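Local atomic coordinates of lactococcal phage P2 ORF15 (PDB entry 2WZP), a protein that probably acts as the distal tail (Dit) protein, forming the central hub of the phage baseplate that connects the tail to the receptor-binding proteins. Residues M[253-258]-M[266-271]; M[218-223]-M[242-247]; M[120-125]-M[162-167]. All blocks are in the same frame, centred on the assembly; numbering follows the deposited sequence.

Contact 1: residues M[253-258]-M[266-271]; sequences TAIVFK and ILINTD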
loop_
_atom_site.group_PDB
_atom_site.type_symbol
_atom_site.label_atom_id
_atom_site.label_comp_id
_atom_site.label_asym_id
_atom_site.label_seq_id
_atom_site.Cartn_x
_atom_site.Cartn_y
_atom_site.Cartn_z
ATOM N N THR M 253 15.650 18.331 53.839
ATOM C CA THR M 253 14.193 18.559 53.877
ATOM C C THR M 253 13.589 18.004 55.182
ATOM O O THR M 253 14.183 17.114 55.817
ATOM C CB THR M 253 13.461 18.056 52.600
ATOM O OG1 THR M 253 12.249 18.789 52.456
ATOM C CG2 THR M 253 13.132 16.557 52.627
ATOM N N ALA M 254 12.396 18.522 55.557
ATOM C CA ALA M 254 11.646 18.120 56.755
ATOM C C ALA M 254 10.199 18.623 56.692
ATOM O O ALA M 254 9.925 19.698 56.148
ATOM C CB ALA M 254 12.314 18.677 57.999
ATOM N N ILE M 255 9.280 17.847 57.267
ATOM C CA ILE M 255 7.855 18.176 57.373
ATOM C C ILE M 255 7.621 18.272 58.882
ATOM O O ILE M 255 7.548 17.244 59.538
ATOM C CB ILE M 255 6.974 17.096 56.674
ATOM C CG1 ILE M 255 7.380 16.932 55.189
ATOM C CG2 ILE M 255 5.488 17.427 56.813
ATOM C CD1 ILE M 255 7.109 15.593 54.607
ATOM N N VAL M 256 7.642 19.511 59.438
ATOM C CA VAL M 256 7.534 19.818 60.874
ATOM C C VAL M 256 6.359 20.782 61.099
ATOM O O VAL M 256 6.156 21.704 60.304
ATOM C CB VAL M 256 8.876 20.395 61.437
ATOM C CG1 VAL M 256 8.837 20.548 62.948
ATOM C CG2 VAL M 256 10.067 19.541 61.038
ATOM N N PHE M 257 5.631 20.592 62.216
ATOM C CA PHE M 257 4.466 21.391 62.572
ATOM C C PHE M 257 4.538 21.923 63.994
ATOM O O PHE M 257 5.033 21.239 64.882
ATOM C CB PHE M 257 3.197 20.509 62.480
ATOM C CG PHE M 257 3.006 19.821 61.146
ATOM C CD1 PHE M 257 2.397 20.485 60.082
ATOM C CD2 PHE M 257 3.440 18.506 60.951
ATOM C CE1 PHE M 257 2.236 19.855 58.857
ATOM C CE2 PHE M 257 3.269 17.877 59.714
ATOM C CZ PHE M 257 2.655 18.550 58.689
ATOM N N LYS M 258 3.925 23.098 64.222
ATOM C CA LYS M 258 3.748 23.687 65.542
ATOM C C LYS M 258 2.294 24.104 65.696
ATOM O O LYS M 258 1.895 25.194 65.278
ATOM C CB LYS M 258 4.735 24.831 65.847
ATOM C CG LYS M 258 4.662 25.335 67.296
ATOM C CD LYS M 258 4.851 24.220 68.367
ATOM C CE LYS M 258 4.574 24.748 69.744
ATOM N NZ LYS M 258 3.124 24.746 70.073
ATOM N N ILE M 266 -0.978 12.998 63.722
ATOM C CA ILE M 266 -0.943 13.824 62.523
ATOM C C ILE M 266 -0.842 12.901 61.322
ATOM O O ILE M 266 -0.004 12.007 61.311
ATOM C CB ILE M 266 0.286 14.771 62.570
ATOM C CG1 ILE M 266 0.212 15.739 63.787
ATOM C CG2 ILE M 266 0.476 15.524 61.222
ATOM C CD1 ILE M 266 1.578 16.427 64.147
ATOM N N LEU M 267 -1.652 13.133 60.295
ATOM C CA LEU M 267 -1.594 12.353 59.062
ATOM C C LEU M 267 -0.939 13.187 57.972
ATOM O O LEU M 267 -1.316 14.337 57.752
ATOM C CB LEU M 267 -2.991 11.854 58.646
ATOM C CG LEU M 267 -3.064 10.900 57.442
ATOM C CD1 LEU M 267 -4.216 9.931 57.590
ATOM C CD2 LEU M 267 -3.232 11.653 56.165
ATOM N N ILE M 268 0.063 12.612 57.323
ATOM C CA ILE M 268 0.785 13.251 56.215
ATOM C C ILE M 268 0.713 12.394 54.954
ATOM O O ILE M 268 0.681 11.173 55.061
ATOM C CB ILE M 268 2.229 13.735 56.547
ATOM C CG1 ILE M 268 3.157 12.573 56.932
ATOM C CG2 ILE M 268 2.220 14.828 57.644
ATOM C CD1 ILE M 268 4.643 12.928 57.038
ATOM N N ASN M 269 0.648 13.035 53.765
ATOM C CA ASN M 269 0.670 12.341 52.488
ATOM C C ASN M 269 1.295 13.227 51.453
ATOM O O ASN M 269 0.727 14.261 51.107
ATOM C CB ASN M 269 -0.706 11.854 52.056
ATOM C CG ASN M 269 -0.634 10.856 50.935
ATOM O OD1 ASN M 269 0.374 10.730 50.186
ATOM N ND2 ASN M 269 -1.722 10.156 50.771
ATOM N N THR M 270 2.484 12.834 50.969
ATOM C CA THR M 270 3.253 13.624 49.991
ATOM C C THR M 270 2.847 13.380 48.525
ATOM O O THR M 270 3.445 13.966 47.616
ATOM C CB THR M 270 4.743 13.462 50.213
ATOM O OG1 THR M 270 5.106 12.117 49.945
ATOM C CG2 THR M 270 5.176 13.841 51.610
ATOM N N ASP M 271 1.836 12.512 48.297
ATOM C CA ASP M 271 1.304 12.215 46.963
ATOM C C ASP M 271 0.854 13.539 46.344
ATOM O O ASP M 271 -0.024 14.178 46.901
ATOM C CB ASP M 271 0.115 11.240 47.087
ATOM C CG ASP M 271 -0.605 10.835 45.816
ATOM O OD1 ASP M 271 -0.429 11.522 44.775
ATOM O OD2 ASP M 271 -1.409 9.886 45.873
#
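Phe-257 and Ile-255 on one strand meet Ile-268 on another across the inside of a β-sandwich in the Dit C-terminal domain. Strand 251-257 is the outermost strand, within this chain, of a four-stranded antiparallel sheet, and 265-269 belongs to the facing six-stranded sheet. The two segment axes run at 149° and 10.2 Å apart, a spacing filled by side chains and not by backbone pairing. The methyl Ile-268 CG2 lies at the edge of the Phe-257 ring, near its plane, 3.8 Å from Phe-257 CE2 and 3.9 Å from Phe-257 CZ. Ile-266 CG2 approaches the same CE2 of Phe-257 obliquely, at 4.0 Å, so two methyls of one strand meet the same ring carbon from neighbouring directions. Ile-255 has CG2 anti to its backbone N, which leads this branch to Ile-268 CG2 at 4.3 Å, while its other branch, ending in CD1, reaches on to Thr-270. Tyr-277 of strand 276-281 also packs on Ile-255, Phe-257 and Ile-268. Thr-270 divides its side chain: OG1 hydrogen-bonds to the backbone N of Phe-227, and CG2 turns to the apolar side, 4.0 Å from Ile-255 CD1.

Contact 2: residues M[218-223]-M[242-247]; sequences WDIKEE and VRFLDD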
loop_
_atom_site.group_PDB
_atom_site.type_symbol
_atom_site.label_atom_id
_atom_site.label_comp_id
_atom_site.label_asym_id
_atom_site.label_seq_id
_atom_site.Cartn_x
_atom_site.Cartn_y
_atom_site.Cartn_z
ATOM N N TRP M 218 14.128 5.519 59.252
ATOM C CA TRP M 218 13.928 4.956 57.935
ATOM C C TRP M 218 15.273 5.012 57.250
ATOM O O TRP M 218 15.846 6.088 57.109
ATOM C CB TRP M 218 12.903 5.794 57.157
ATOM C CG TRP M 218 12.536 5.286 55.796
ATOM C CD1 TRP M 218 12.893 4.094 55.226
ATOM C CD2 TRP M 218 11.699 5.954 54.838
ATOM N NE1 TRP M 218 12.367 4.001 53.958
ATOM C CE2 TRP M 218 11.626 5.128 53.697
ATOM C CE3 TRP M 218 11.012 7.186 54.829
ATOM C CZ2 TRP M 218 10.911 5.502 52.551
ATOM C CZ3 TRP M 218 10.278 7.542 53.701
ATOM C CH2 TRP M 218 10.238 6.710 52.579
ATOM N N ASP M 219 15.787 3.850 56.850
ATOM C CA ASP M 219 17.045 3.747 56.121
ATOM C C ASP M 219 16.664 3.729 54.638
ATOM O O ASP M 219 16.149 2.725 54.117
ATOM C CB ASP M 219 17.825 2.501 56.561
ATOM C CG ASP M 219 19.116 2.262 55.816
ATOM O OD1 ASP M 219 19.839 3.252 55.532
ATOM O OD2 ASP M 219 19.421 1.088 55.535
ATOM N N ILE M 220 16.796 4.901 54.001
ATOM C CA ILE M 220 16.381 5.091 52.625
ATOM C C ILE M 220 17.478 4.654 51.676
ATOM O O ILE M 220 18.556 5.251 51.661
ATOM C CB ILE M 220 15.856 6.525 52.392
ATOM C CG1 ILE M 220 14.752 6.865 53.410
ATOM C CG2 ILE M 220 15.362 6.715 50.939
ATOM C CD1 ILE M 220 14.724 8.284 53.839
ATOM N N LYS M 221 17.213 3.573 50.912
ATOM C CA LYS M 221 18.159 2.984 49.966
ATOM C C LYS M 221 17.617 3.005 48.540
ATOM O O LYS M 221 18.390 2.847 47.595
ATOM C CB LYS M 221 18.532 1.540 50.376
ATOM C CG LYS M 221 18.808 1.313 51.869
ATOM C CD LYS M 221 20.217 0.781 52.225
ATOM C CE LYS M 221 21.355 1.799 52.243
ATOM N NZ LYS M 221 21.143 2.973 53.134
ATOM N N GLU M 222 16.294 3.188 48.371
ATOM C CA GLU M 222 15.632 3.119 47.056
ATOM C C GLU M 222 14.837 4.355 46.692
ATOM O O GLU M 222 14.566 5.199 47.549
ATOM C CB GLU M 222 14.689 1.900 47.017
ATOM C CG GLU M 222 15.285 0.603 47.559
ATOM C CD GLU M 222 16.056 -0.308 46.615
ATOM O OE1 GLU M 222 16.699 0.188 45.659
ATOM O OE2 GLU M 222 16.001 -1.545 46.827
ATOM N N GLU M 223 14.412 4.441 45.401
ATOM C CA GLU M 223 13.543 5.507 44.887
ATOM C C GLU M 223 12.105 5.259 45.369
ATOM O O GLU M 223 11.676 4.096 45.473
ATOM C CB GLU M 223 13.530 5.478 43.372
ATOM C CG GLU M 223 14.423 6.514 42.744
ATOM C CD GLU M 223 14.167 6.605 41.255
ATOM O OE1 GLU M 223 14.715 5.762 40.511
ATOM O OE2 GLU M 223 13.365 7.472 40.841
ATOM N N VAL M 242 8.976 15.001 60.975
ATOM C CA VAL M 242 10.065 14.140 60.508
ATOM C C VAL M 242 11.092 14.953 59.720
ATOM O O VAL M 242 10.728 15.933 59.073
ATOM C CB VAL M 242 9.536 12.956 59.638
ATOM C CG1 VAL M 242 8.702 11.981 60.466
ATOM C CG2 VAL M 242 8.749 13.448 58.413
ATOM N N ARG M 243 12.368 14.531 59.752
ATOM C CA ARG M 243 13.433 15.150 58.950
ATOM C C ARG M 243 14.174 14.129 58.107
ATOM O O ARG M 243 14.248 12.953 58.482
ATOM C CB ARG M 243 14.391 16.008 59.771
ATOM C CG ARG M 243 15.335 15.252 60.685
ATOM C CD ARG M 243 16.100 16.276 61.465
ATOM N NE ARG M 243 17.250 15.699 62.144
ATOM C CZ ARG M 243 18.467 16.218 62.133
ATOM N NH1 ARG M 243 18.716 17.335 61.458
ATOM N NH2 ARG M 243 19.446 15.632 62.799
ATOM N N PHE M 244 14.719 14.580 56.968
ATOM C CA PHE M 244 15.414 13.722 56.026
ATOM C C PHE M 244 16.828 14.179 55.916
ATOM O O PHE M 244 17.085 15.370 55.746
ATOM C CB PHE M 244 14.723 13.748 54.650
ATOM C CG PHE M 244 13.390 13.038 54.636
ATOM C CD1 PHE M 244 13.303 11.700 54.272
ATOM C CD2 PHE M 244 12.225 13.704 55.005
ATOM C CE1 PHE M 244 12.077 11.037 54.293
ATOM C CE2 PHE M 244 11.004 13.033 55.049
ATOM C CZ PHE M 244 10.935 11.704 54.693
ATOM N N LEU M 245 17.748 13.222 55.994
ATOM C CA LEU M 245 19.185 13.435 55.926
ATOM C C LEU M 245 19.768 12.706 54.724
ATOM O O LEU M 245 19.375 11.574 54.448
ATOM C CB LEU M 245 19.853 12.901 57.214
ATOM C CG LEU M 245 19.202 13.178 58.586
ATOM C CD1 LEU M 245 19.953 12.459 59.645
ATOM C CD2 LEU M 245 19.240 14.658 58.954
ATOM N N ASP M 246 20.731 13.332 54.038
ATOM C CA ASP M 246 21.420 12.734 52.891
ATOM C C ASP M 246 22.463 11.693 53.344
ATOM O O ASP M 246 22.624 11.466 54.550
ATOM C CB ASP M 246 22.040 13.820 51.984
ATOM C CG ASP M 246 23.144 14.680 52.596
ATOM O OD1 ASP M 246 23.539 15.685 51.955
ATOM O OD2 ASP M 246 23.644 14.327 53.697
ATOM N N ASP M 247 23.164 11.059 52.385
ATOM C CA ASP M 247 24.168 10.033 52.669
ATOM C C ASP M 247 25.315 10.469 53.589
ATOM O O ASP M 247 25.840 9.627 54.320
ATOM C CB ASP M 247 24.659 9.322 51.403
ATOM C CG ASP M 247 25.124 10.221 50.275
ATOM O OD1 ASP M 247 25.050 9.785 49.104
ATOM O OD2 ASP M 247 25.493 11.390 50.552
#
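The Phe-244 ring meets Trp-218 and Ile-220 on one face of an antiparallel β-sheet of the Dit C-terminal domain. Strands 218-220 and 240-246 are not neighbours: strand 305-310 runs between them and is bonded to both, so these residues reach over it, and Met-307 of the middle strand touches both aromatic side chains. Phe-244 presents its edge to both partners. Trp-218 CZ3 lies in the plane of the Phe-244 ring, 4.0 Å from Phe-244 CE1, whereas from the indole's side the approach is neither over the face nor at the edge. Ile-220 comes at about a right angle to the phenylalanine side chain, its CD1 3.7 Å from Phe-244 CD1 and 3.8 Å from Phe-244 CE1. Trp-218 extends with CG anti to its backbone N (chi1 -177°), which lays the indole with one face against Ile-220. There Ile-220 CG1 sits 3.4 Å above the centre of the Trp-218 ring system, so the isoleucine bridges an indole face and a phenyl edge. On the exposed side of 218-223, Asp-219 and Lys-221 form a local salt bridge: Lys-221 NZ is 2.7 Å from Asp-219 OD1, met on the syn side but 33° out of the carboxylate plane.

Contact 3: residues M[120-125]-M[162-167]; sequences VTLEYQ and TKWYTY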
loop_
_atom_site.group_PDB
_atom_site.type_symbol
_atom_site.label_atom_id
_atom_site.label_comp_id
_atom_site.label_asym_id
_atom_site.label_seq_id
_atom_site.Cartn_x
_atom_site.Cartn_y
_atom_site.Cartn_z
ATOM N N VAL M 120 -7.932 4.669 38.558
ATOM C CA VAL M 120 -8.081 3.235 38.683
ATOM C C VAL M 120 -6.632 2.664 38.743
ATOM O O VAL M 120 -5.667 3.347 38.339
ATOM C CB VAL M 120 -8.956 2.803 37.468
ATOM C CG1 VAL M 120 -8.248 1.894 36.466
ATOM C CG2 VAL M 120 -10.274 2.231 37.915
ATOM N N THR M 121 -6.471 1.459 39.317
ATOM C CA THR M 121 -5.144 0.845 39.466
ATOM C C THR M 121 -5.024 -0.472 38.715
ATOM O O THR M 121 -5.792 -1.412 38.967
ATOM C CB THR M 121 -4.797 0.672 40.968
ATOM O OG1 THR M 121 -4.727 1.953 41.577
ATOM C CG2 THR M 121 -3.484 -0.025 41.184
ATOM N N LEU M 122 -4.031 -0.551 37.834
ATOM C CA LEU M 122 -3.720 -1.783 37.125
ATOM C C LEU M 122 -2.687 -2.585 37.942
ATOM O O LEU M 122 -1.654 -2.053 38.351
ATOM C CB LEU M 122 -3.186 -1.482 35.708
ATOM C CG LEU M 122 -2.676 -2.665 34.870
ATOM C CD1 LEU M 122 -3.841 -3.441 34.252
ATOM C CD2 LEU M 122 -1.739 -2.168 33.799
ATOM N N GLU M 123 -3.000 -3.847 38.200
ATOM C CA GLU M 123 -2.103 -4.782 38.864
ATOM C C GLU M 123 -1.434 -5.600 37.749
ATOM O O GLU M 123 -2.101 -6.087 36.851
ATOM C CB GLU M 123 -2.885 -5.671 39.824
ATOM C CG GLU M 123 -2.028 -6.686 40.542
ATOM C CD GLU M 123 -2.789 -7.584 41.492
ATOM O OE1 GLU M 123 -3.788 -7.125 42.094
ATOM O OE2 GLU M 123 -2.371 -8.754 41.643
ATOM N N TYR M 124 -0.124 -5.686 37.773
ATOM C CA TYR M 124 0.682 -6.396 36.778
ATOM C C TYR M 124 1.492 -7.429 37.559
ATOM O O TYR M 124 2.386 -7.076 38.335
ATOM C CB TYR M 124 1.586 -5.390 36.043
ATOM C CG TYR M 124 2.567 -5.930 35.024
ATOM C CD1 TYR M 124 2.287 -7.084 34.295
ATOM C CD2 TYR M 124 3.723 -5.224 34.703
ATOM C CE1 TYR M 124 3.151 -7.537 33.296
ATOM C CE2 TYR M 124 4.574 -5.646 33.681
ATOM C CZ TYR M 124 4.290 -6.809 32.985
ATOM O OH TYR M 124 5.136 -7.210 31.976
ATOM N N GLN M 125 1.099 -8.698 37.416
ATOM C CA GLN M 125 1.719 -9.798 38.140
ATOM C C GLN M 125 2.321 -10.863 37.241
ATOM O O GLN M 125 1.672 -11.330 36.305
ATOM C CB GLN M 125 0.730 -10.438 39.126
ATOM C CG GLN M 125 1.448 -11.361 40.086
ATOM C CD GLN M 125 0.550 -12.164 40.958
ATOM O OE1 GLN M 125 -0.600 -12.475 40.620
ATOM N NE2 GLN M 125 1.086 -12.544 42.102
ATOM N N THR M 162 1.083 7.034 37.978
ATOM C CA THR M 162 2.166 6.439 38.762
ATOM C C THR M 162 2.469 5.094 38.180
ATOM O O THR M 162 1.707 4.182 38.375
ATOM C CB THR M 162 1.741 6.417 40.231
ATOM O OG1 THR M 162 1.635 7.765 40.682
ATOM C CG2 THR M 162 2.734 5.757 41.087
ATOM N N LYS M 163 3.525 4.987 37.388
ATOM C CA LYS M 163 3.811 3.714 36.763
ATOM C C LYS M 163 4.912 2.917 37.397
ATOM O O LYS M 163 6.068 3.286 37.381
ATOM C CB LYS M 163 4.048 3.842 35.272
ATOM C CG LYS M 163 4.044 2.536 34.575
ATOM C CD LYS M 163 4.424 2.732 33.176
ATOM C CE LYS M 163 5.112 1.558 32.623
ATOM N NZ LYS M 163 5.913 1.989 31.487
ATOM N N TRP M 164 4.450 1.797 37.932
ATOM C CA TRP M 164 5.159 0.774 38.658
ATOM C C TRP M 164 5.490 1.175 40.090
ATOM O O TRP M 164 6.347 1.975 40.357
ATOM C CB TRP M 164 6.326 0.220 37.879
ATOM C CG TRP M 164 5.976 -0.343 36.532
ATOM C CD1 TRP M 164 6.794 -0.431 35.478
ATOM C CD2 TRP M 164 4.721 -0.861 36.100
ATOM N NE1 TRP M 164 6.157 -0.975 34.422
ATOM C CE2 TRP M 164 4.873 -1.249 34.778
ATOM C CE3 TRP M 164 3.483 -1.031 36.703
ATOM C CZ2 TRP M 164 3.846 -1.795 34.046
ATOM C CZ3 TRP M 164 2.474 -1.572 35.980
ATOM C CH2 TRP M 164 2.654 -1.944 34.666
ATOM N N TYR M 165 4.666 0.675 40.995
ATOM C CA TYR M 165 4.833 0.880 42.408
ATOM C C TYR M 165 4.369 -0.349 43.155
ATOM O O TYR M 165 3.714 -1.227 42.592
ATOM C CB TYR M 165 4.112 2.163 42.891
ATOM C CG TYR M 165 2.604 2.096 43.005
ATOM C CD1 TYR M 165 1.991 1.622 44.165
ATOM C CD2 TYR M 165 1.790 2.543 41.974
ATOM C CE1 TYR M 165 0.607 1.585 44.283
ATOM C CE2 TYR M 165 0.406 2.506 42.077
ATOM C CZ TYR M 165 -0.185 2.043 43.238
ATOM O OH TYR M 165 -1.560 1.992 43.316
ATOM N N THR M 166 4.750 -0.403 44.423
ATOM C CA THR M 166 4.384 -1.370 45.436
ATOM C C THR M 166 4.292 -0.563 46.698
ATOM O O THR M 166 4.845 0.546 46.770
ATOM C CB THR M 166 5.402 -2.526 45.604
ATOM O OG1 THR M 166 6.679 -2.020 45.957
ATOM C CG2 THR M 166 5.501 -3.417 44.392
ATOM N N TYR M 167 3.606 -1.113 47.696
ATOM C CA TYR M 167 3.505 -0.443 48.974
ATOM C C TYR M 167 4.379 -1.144 49.945
ATOM O O TYR M 167 4.505 -2.375 49.925
ATOM C CB TYR M 167 2.059 -0.396 49.483
ATOM C CG TYR M 167 1.206 0.695 48.872
ATOM C CD1 TYR M 167 1.521 2.040 49.059
ATOM C CD2 TYR M 167 0.035 0.387 48.177
ATOM C CE1 TYR M 167 0.739 3.050 48.498
ATOM C CE2 TYR M 167 -0.785 1.391 47.659
ATOM C CZ TYR M 167 -0.416 2.722 47.808
ATOM O OH TYR M 167 -1.207 3.731 47.330
#
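Of strand 120-125, Thr-121 is first to touch the other segment, meeting the end of the Tyr-165 side chain at about a right angle. Its methyl CG2 lies 3.5 Å from Tyr-165 OH. The two hydroxyls are joined through a third residue: Thr-121 OG1 and Tyr-165 OH both hydrogen-bond to OD1 of Asp-134, which ties the strand to the tyrosine. Leu-122 next brings CD2 to the edge of the Trp-164 indole, near its plane and 4.5 Å from Trp-164 CH2. Glu-123 points the other way, its carboxylate held by His-36 and Gln-130. Of this strand, Tyr-124 makes the broadest contact. With CG anti to its backbone N (chi1 176°), its ring lies against the six-membered ring of Trp-164, centroids 5.2 Å apart and planes at 34°, an inclined pairing in which Tyr-124 CD2 is 3.5 Å from both CZ2 and CH2 of Trp-164. On the indole, Lys-163 CG covers one face, 3.7 Å above its centre. The hydroxyl of Tyr-124 hydrogen-bonds to Lys-142 of the second subunit. Trp-164 adopts a positive phi of 76°, and with Tyr-165 it sits opposite Tyr-132 as a G1 β-bulge, at the corner where the chain leaves the N-terminal sheet for the C-terminal one.

In the fold
All three contacts are buried, and each joins strands that do not pair with each other. Contact 1 bridges two facing sheets of the C-terminal domain, whereas contact 2 stays within one of them, across an intervening strand. They adjoin: strands 240-246 and 251-257 are neighbours, joined by a backbone hydrogen bond from Phe-244 N to Thr-253 O, 2.8 Å. Contact 1 is mostly aliphatic methyls around one phenyl ring, whereas contact 2 sets a phenyl edge against an indole and one isoleucine. Contact 3 lies at the junction of the two domains. Its chemistry is correspondingly more mixed, with aromatic packing beside an aspartate-linked pair of hydroxyls and a bond to a second subunit.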